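Side-chain contact in Cap5O (Staphylococcus aureus, PDB 3OJO), which is an NAD-dependent UDP-N-acetyl-mannosamine dehydrogenase involved in the biosynthesis of the capsular polysaccharide: residues Gly148-Ile151 against Gly152-Tyr156. Numbering follows the deposited sequence.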
ATOM      1  N   GLY B 148     -28.786  31.081 -15.069  1.00 73.17           N
ATOM      2  CA  GLY B 148     -28.643  32.250 -14.198  1.00 73.94           C
ATOM      3  C   GLY B 148     -28.283  31.930 -12.758  1.00 78.43           C
ATOM      4  O   GLY B 148     -29.026  32.316 -11.847  1.00 79.09           O
ATOM      5  N   PHE B 149     -27.143  31.230 -12.531  1.00 73.51           N
ATOM      6  CA  PHE B 149     -26.755  30.798 -11.188  1.00 73.61           C
ATOM      7  C   PHE B 149     -25.323  31.078 -10.732  1.00 76.20           C
ATOM      8  O   PHE B 149     -24.389  31.045 -11.539  1.00 74.83           O
ATOM      9  CB  PHE B 149     -27.117  29.318 -10.963  1.00 75.90           C
ATOM     10  CG  PHE B 149     -28.588  29.017 -10.778  1.00 78.04           C
ATOM     11  CD1 PHE B 149     -29.232  29.314  -9.580  1.00 81.00           C
ATOM     12  CD2 PHE B 149     -29.321  28.390 -11.783  1.00 80.95           C
ATOM     13  CE1 PHE B 149     -30.595  29.034  -9.406  1.00 82.05           C
ATOM     14  CE2 PHE B 149     -30.683  28.098 -11.603  1.00 83.69           C
ATOM     15  CZ  PHE B 149     -31.308  28.418 -10.411  1.00 81.32           C
ATOM     16  N   THR B 150     -25.176  31.333  -9.408  1.00 72.79           N
ATOM     17  CA  THR B 150     -23.929  31.605  -8.687  1.00 72.92           C
ATOM     18  C   THR B 150     -23.846  30.603  -7.533  1.00 76.14           C
ATOM     19  O   THR B 150     -24.719  30.590  -6.656  1.00 75.26           O
ATOM     20  CB  THR B 150     -23.847  33.096  -8.287  1.00 81.84           C
ATOM     21  OG1 THR B 150     -23.788  33.869  -9.488  1.00 80.05           O
ATOM     22  CG2 THR B 150     -22.630  33.422  -7.421  1.00 80.09           C
ATOM     23  N   ILE B 151     -22.814  29.748  -7.567  1.00 72.10           N
ATOM     24  CA  ILE B 151     -22.601  28.672  -6.584  1.00 71.26           C
ATOM     25  C   ILE B 151     -22.220  29.245  -5.219  1.00 72.79           C
ATOM     26  O   ILE B 151     -21.277  30.034  -5.123  1.00 71.00           O
ATOM     27  CB  ILE B 151     -21.637  27.566  -7.124  1.00 73.96           C
ATOM     28  CG1 ILE B 151     -22.254  26.798  -8.318  1.00 74.17           C
ATOM     29  CG2 ILE B 151     -21.244  26.556  -6.032  1.00 73.87           C
ATOM     30  CD1 ILE B 151     -22.112  27.252  -9.488  1.00 79.54           C
ATOM     31  N   GLY B 152     -22.986  28.868  -4.194  1.00 70.00           N
ATOM     32  CA  GLY B 152     -22.792  29.345  -2.830  1.00 70.71           C
ATOM     33  C   GLY B 152     -23.673  30.532  -2.510  1.00 76.51           C
ATOM     34  O   GLY B 152     -23.759  30.949  -1.348  1.00 76.36           O
ATOM     35  N   GLU B 153     -24.351  31.066  -3.546  1.00 73.83           N
ATOM     36  CA  GLU B 153     -25.250  32.213  -3.450  1.00 73.68           C
ATOM     37  C   GLU B 153     -26.669  31.811  -3.831  1.00 76.38           C
ATOM     38  O   GLU B 153     -27.557  31.825  -2.971  1.00 76.04           O
ATOM     39  CB  GLU B 153     -24.733  33.375  -4.328  1.00 75.12           C
ATOM     40  CG  GLU B 153     -24.894  34.738  -3.680  1.00 86.39           C
ATOM     41  CD  GLU B 153     -23.934  35.801  -4.173  1.00101.86           C
ATOM     42  OE1 GLU B 153     -22.732  35.720  -3.824  1.00 75.49           O
ATOM     43  OE2 GLU B 153     -24.410  36.791  -4.772  1.00 97.57           O
ATOM     44  N   ASP B 154     -26.874  31.429  -5.113  1.00 72.06           N
ATOM     45  CA  ASP B 154     -28.165  31.028  -5.684  1.00 71.54           C
ATOM     46  C   ASP B 154     -28.476  29.527  -5.496  1.00 75.21           C
ATOM     47  O   ASP B 154     -29.620  29.178  -5.212  1.00 75.14           O
ATOM     48  CB  ASP B 154     -28.235  31.397  -7.174  1.00 73.14           C
ATOM     49  CG  ASP B 154     -27.907  32.832  -7.520  1.00 83.63           C
ATOM     50  OD1 ASP B 154     -28.432  33.736  -6.850  1.00 85.96           O
ATOM     51  OD2 ASP B 154     -27.188  33.048  -8.507  1.00 89.14           O
ATOM     52  N   ILE B 155     -27.474  28.644  -5.703  1.00 70.43           N
ATOM     53  CA  ILE B 155     -27.596  27.185  -5.540  1.00 68.88           C
ATOM     54  C   ILE B 155     -26.401  26.579  -4.813  1.00 70.12           C
ATOM     55  O   ILE B 155     -25.281  27.087  -4.920  1.00 68.86           O
ATOM     56  CB  ILE B 155     -27.921  26.399  -6.833  1.00 71.61           C
ATOM     57  CG1 ILE B 155     -26.942  26.689  -7.964  1.00 71.40           C
ATOM     58  CG2 ILE B 155     -29.373  26.492  -7.238  1.00 72.85           C
ATOM     59  CD1 ILE B 155     -25.848  25.668  -7.996  1.00 81.06           C
ATOM     60  N   TYR B 156     -26.630  25.449  -4.148  1.00 65.78           N
ATOM     61  CA  TYR B 156     -25.581  24.796  -3.388  1.00 65.36           C
ATOM     62  C   TYR B 156     -25.173  23.462  -3.971  1.00 63.25           C
ATOM     63  O   TYR B 156     -26.032  22.619  -4.241  1.00 62.45           O
ATOM     64  CB  TYR B 156     -25.940  24.731  -1.899  1.00 68.53           C
ATOM     65  CG  TYR B 156     -26.378  26.079  -1.370  1.00 73.31           C
ATOM     66  CD1 TYR B 156     -25.455  27.106  -1.169  1.00 76.25           C
ATOM     67  CD2 TYR B 156     -27.723  26.361  -1.151  1.00 75.04           C
ATOM     68  CE1 TYR B 156     -25.858  28.370  -0.742  1.00 79.01           C
ATOM     69  CE2 TYR B 156     -28.139  27.620  -0.717  1.00 76.67           C
ATOM     70  CZ  TYR B 156     -27.203  28.624  -0.518  1.00 87.79           C
ATOM     71  OH  TYR B 156     -27.604  29.872  -0.096  1.00 91.59           O
TER
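Asp154 and Phe149 each turn their first side-chain bond beside their own backbone N and anti to the carbonyl carbon (chi1 -52° and -73°), which brings the carboxylate to the amide of Thr150 and the ring edge to Asp154 CB. Between them runs a type II beta turn, Thr150-Ile151-Gly152-Glu153, in the loop that joins helix 135-145 to strand 156-159 of the Rossmann-type NAD-binding domain. Thr150 O closes the turn by taking Glu153 N at 3.2 Å, from above the carbonyl plane. The same oxygen also accepts Asp154 N at 2.8 Å, this time in the plane, so two successive amides grip one carbonyl. Gly152 takes the positive-phi corner (phi 95°). Asp154 OD2 returns to Thr150 N at 2.8 Å, but the bond is bent and weak. At the ring of Phe149, Asp154 CB meets the edge, 3.3 Å from CD1, while Ile155 CG2 lies 3.6 Å from CE1. Lys121 makes a cation-pi contact with this ring, and Ile144 of helix 135-145 packs against both Phe149 and Ile155. The two isoleucines share a single backbone bridge: Gly152 N donates to Ile155 O, and Ile151 CA lies 3.5 Å from that oxygen in a CA-H...O contact. On their side chains, Ile151 CG1 reaches Ile155 CD1 at 3.8 Å.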